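Local coordinates for uncharacterized protein (Enterococcus faecalis, PDB 3D3Y), which is of unknown function but belongs to the peptidase M16 family, with a domain of the inactive type, and probably binds a metal ion, at residues L275-F278 with N279-G283. Numbering follows the deposited sequence.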
loop_
_atom_site.group_PDB
_atom_site.type_symbol
_atom_site.label_atom_id
_atom_site.label_comp_id
_atom_site.label_asym_id
_atom_site.label_seq_id
_atom_site.Cartn_x
_atom_site.Cartn_y
_atom_site.Cartn_z
ATOM N N LEU A 275 -18.288 -6.635 -4.605
ATOM C CA LEU A 275 -17.510 -5.522 -5.204
ATOM C C LEU A 275 -16.296 -6.055 -5.972
ATOM O O LEU A 275 -15.976 -5.581 -7.072
ATOM C CB LEU A 275 -17.088 -4.520 -4.127
ATOM C CG LEU A 275 -16.091 -3.434 -4.569
ATOM C CD1 LEU A 275 -16.818 -2.474 -5.515
ATOM C CD2 LEU A 275 -15.579 -2.686 -3.317
ATOM N N GLN A 276 -15.661 -7.090 -5.416
ATOM C CA GLN A 276 -14.540 -7.745 -6.091
ATOM C C GLN A 276 -14.985 -8.177 -7.509
ATOM O O GLN A 276 -14.300 -7.925 -8.497
ATOM C CB GLN A 276 -14.075 -8.958 -5.272
ATOM C CG GLN A 276 -13.482 -8.629 -3.892
ATOM C CD GLN A 276 -12.145 -7.910 -4.012
ATOM O OE1 GLN A 276 -11.431 -8.055 -5.018
ATOM N NE2 GLN A 276 -11.805 -7.120 -3.005
ATOM N N VAL A 277 -16.149 -8.807 -7.574
ATOM C CA VAL A 277 -16.674 -9.331 -8.818
ATOM C C VAL A 277 -17.160 -8.186 -9.695
ATOM O O VAL A 277 -16.848 -8.166 -10.892
ATOM C CB VAL A 277 -17.774 -10.414 -8.579
ATOM C CG1 VAL A 277 -18.380 -10.914 -9.925
ATOM C CG2 VAL A 277 -17.194 -11.593 -7.773
ATOM N N PHE A 278 -17.887 -7.224 -9.111
ATOM C CA PHE A 278 -18.353 -6.070 -9.902
ATOM C C PHE A 278 -17.175 -5.408 -10.613
ATOM O O PHE A 278 -17.241 -5.105 -11.816
ATOM C CB PHE A 278 -19.062 -5.026 -9.038
ATOM C CG PHE A 278 -19.173 -3.692 -9.726
ATOM C CD1 PHE A 278 -20.240 -3.425 -10.607
ATOM C CD2 PHE A 278 -18.195 -2.715 -9.534
ATOM C CE1 PHE A 278 -20.328 -2.187 -11.283
ATOM C CE2 PHE A 278 -18.270 -1.485 -10.206
ATOM C CZ PHE A 278 -19.354 -1.213 -11.071
ATOM N N ASN A 279 -16.086 -5.208 -9.866
ATOM C CA ASN A 279 -14.915 -4.533 -10.403
ATOM C C ASN A 279 -14.336 -5.281 -11.576
ATOM O O ASN A 279 -13.977 -4.664 -12.598
ATOM C CB ASN A 279 -13.821 -4.295 -9.352
ATOM C CG ASN A 279 -12.614 -3.589 -9.960
ATOM O OD1 ASN A 279 -11.497 -4.153 -10.020
ATOM N ND2 ASN A 279 -12.844 -2.379 -10.457
ATOM N N GLY A 280 -14.251 -6.608 -11.445
ATOM C CA GLY A 280 -13.752 -7.443 -12.528
ATOM C C GLY A 280 -14.594 -7.339 -13.788
ATOM O O GLY A 280 -14.042 -7.312 -14.885
ATOM N N ILE A 281 -15.924 -7.260 -13.633
ATOM C CA ILE A 281 -16.835 -7.240 -14.789
ATOM C C ILE A 281 -16.831 -5.863 -15.448
ATOM O O ILE A 281 -17.011 -5.743 -16.665
ATOM C CB ILE A 281 -18.268 -7.604 -14.332
ATOM C CG1 ILE A 281 -18.367 -9.096 -13.987
ATOM C CG2 ILE A 281 -19.325 -7.237 -15.379
ATOM C CD1 ILE A 281 -19.610 -9.402 -13.075
ATOM N N PHE A 282 -16.682 -4.828 -14.624
ATOM C CA PHE A 282 -16.766 -3.425 -15.082
ATOM C C PHE A 282 -15.504 -3.037 -15.883
ATOM O O PHE A 282 -15.590 -2.722 -17.077
ATOM C CB PHE A 282 -17.051 -2.496 -13.876
ATOM C CG PHE A 282 -17.237 -1.032 -14.225
ATOM C CD1 PHE A 282 -17.989 -0.624 -15.347
ATOM C CD2 PHE A 282 -16.701 -0.052 -13.394
ATOM C CE1 PHE A 282 -18.175 0.756 -15.654
ATOM C CE2 PHE A 282 -16.861 1.309 -13.677
ATOM C CZ PHE A 282 -17.629 1.729 -14.798
ATOM N N GLY A 283 -14.333 -3.132 -15.268
ATOM C CA GLY A 283 -13.096 -2.726 -15.928
ATOM C C GLY A 283 -11.852 -3.422 -15.406
ATOM O O GLY A 283 -10.757 -3.033 -15.747
HETATM O O HOH W 1 -11.703 -6.984 -8.717
#
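F278 O receives the backbone N-H of F282 at 2.9 Å, one of four successive i to i+4 bonds that carry helix 272-284 from L275 to F282; the tightest joins N279 N to L275 O at 2.8 Å. F278 O also takes a second, weak bond from I281 N.

One turn apart, F278 and F282 send their side chains the same way off the helix. Both have CG anti to the backbone N (chi1 163° and -177°), which sets the two side chains alongside each other. Their rings are turned differently about the CB-CG bond, and the planes end up 31° apart, an oblique pair. F282 CB sits over one face of the F278 ring, 4.1 Å from its centroid and displaced toward the rim, a CH-pi contact. Beyond it, F278 CZ reaches F282 CD2 at 3.7 Å. Helix 326-341 meets both rings through I340, while V406 and A407 of helix 400-409 touch F278.

V277 and I281 form a second apolar pair: their side chains cross, with V277 CG1 3.7 Å from I281 CD1, and both pack on T353 of helix 347-364. On the polar side, G280 N binds Q276 O at 3.2 Å. That carbonyl has another partner, a water that donates to it at 2.8 Å and gives its other hydrogen to N279 OD1.

The water thus ties the N279 amide to the backbone one turn earlier and gives OD1 a polar partner in a buried setting. The phenylalanine pair buries apolar surface against helices 326-341 and 400-409, and V277 with I281 does so against helix 347-364, while the bridging water supplies hydrogen bonds to both Q276 O and N279 OD1.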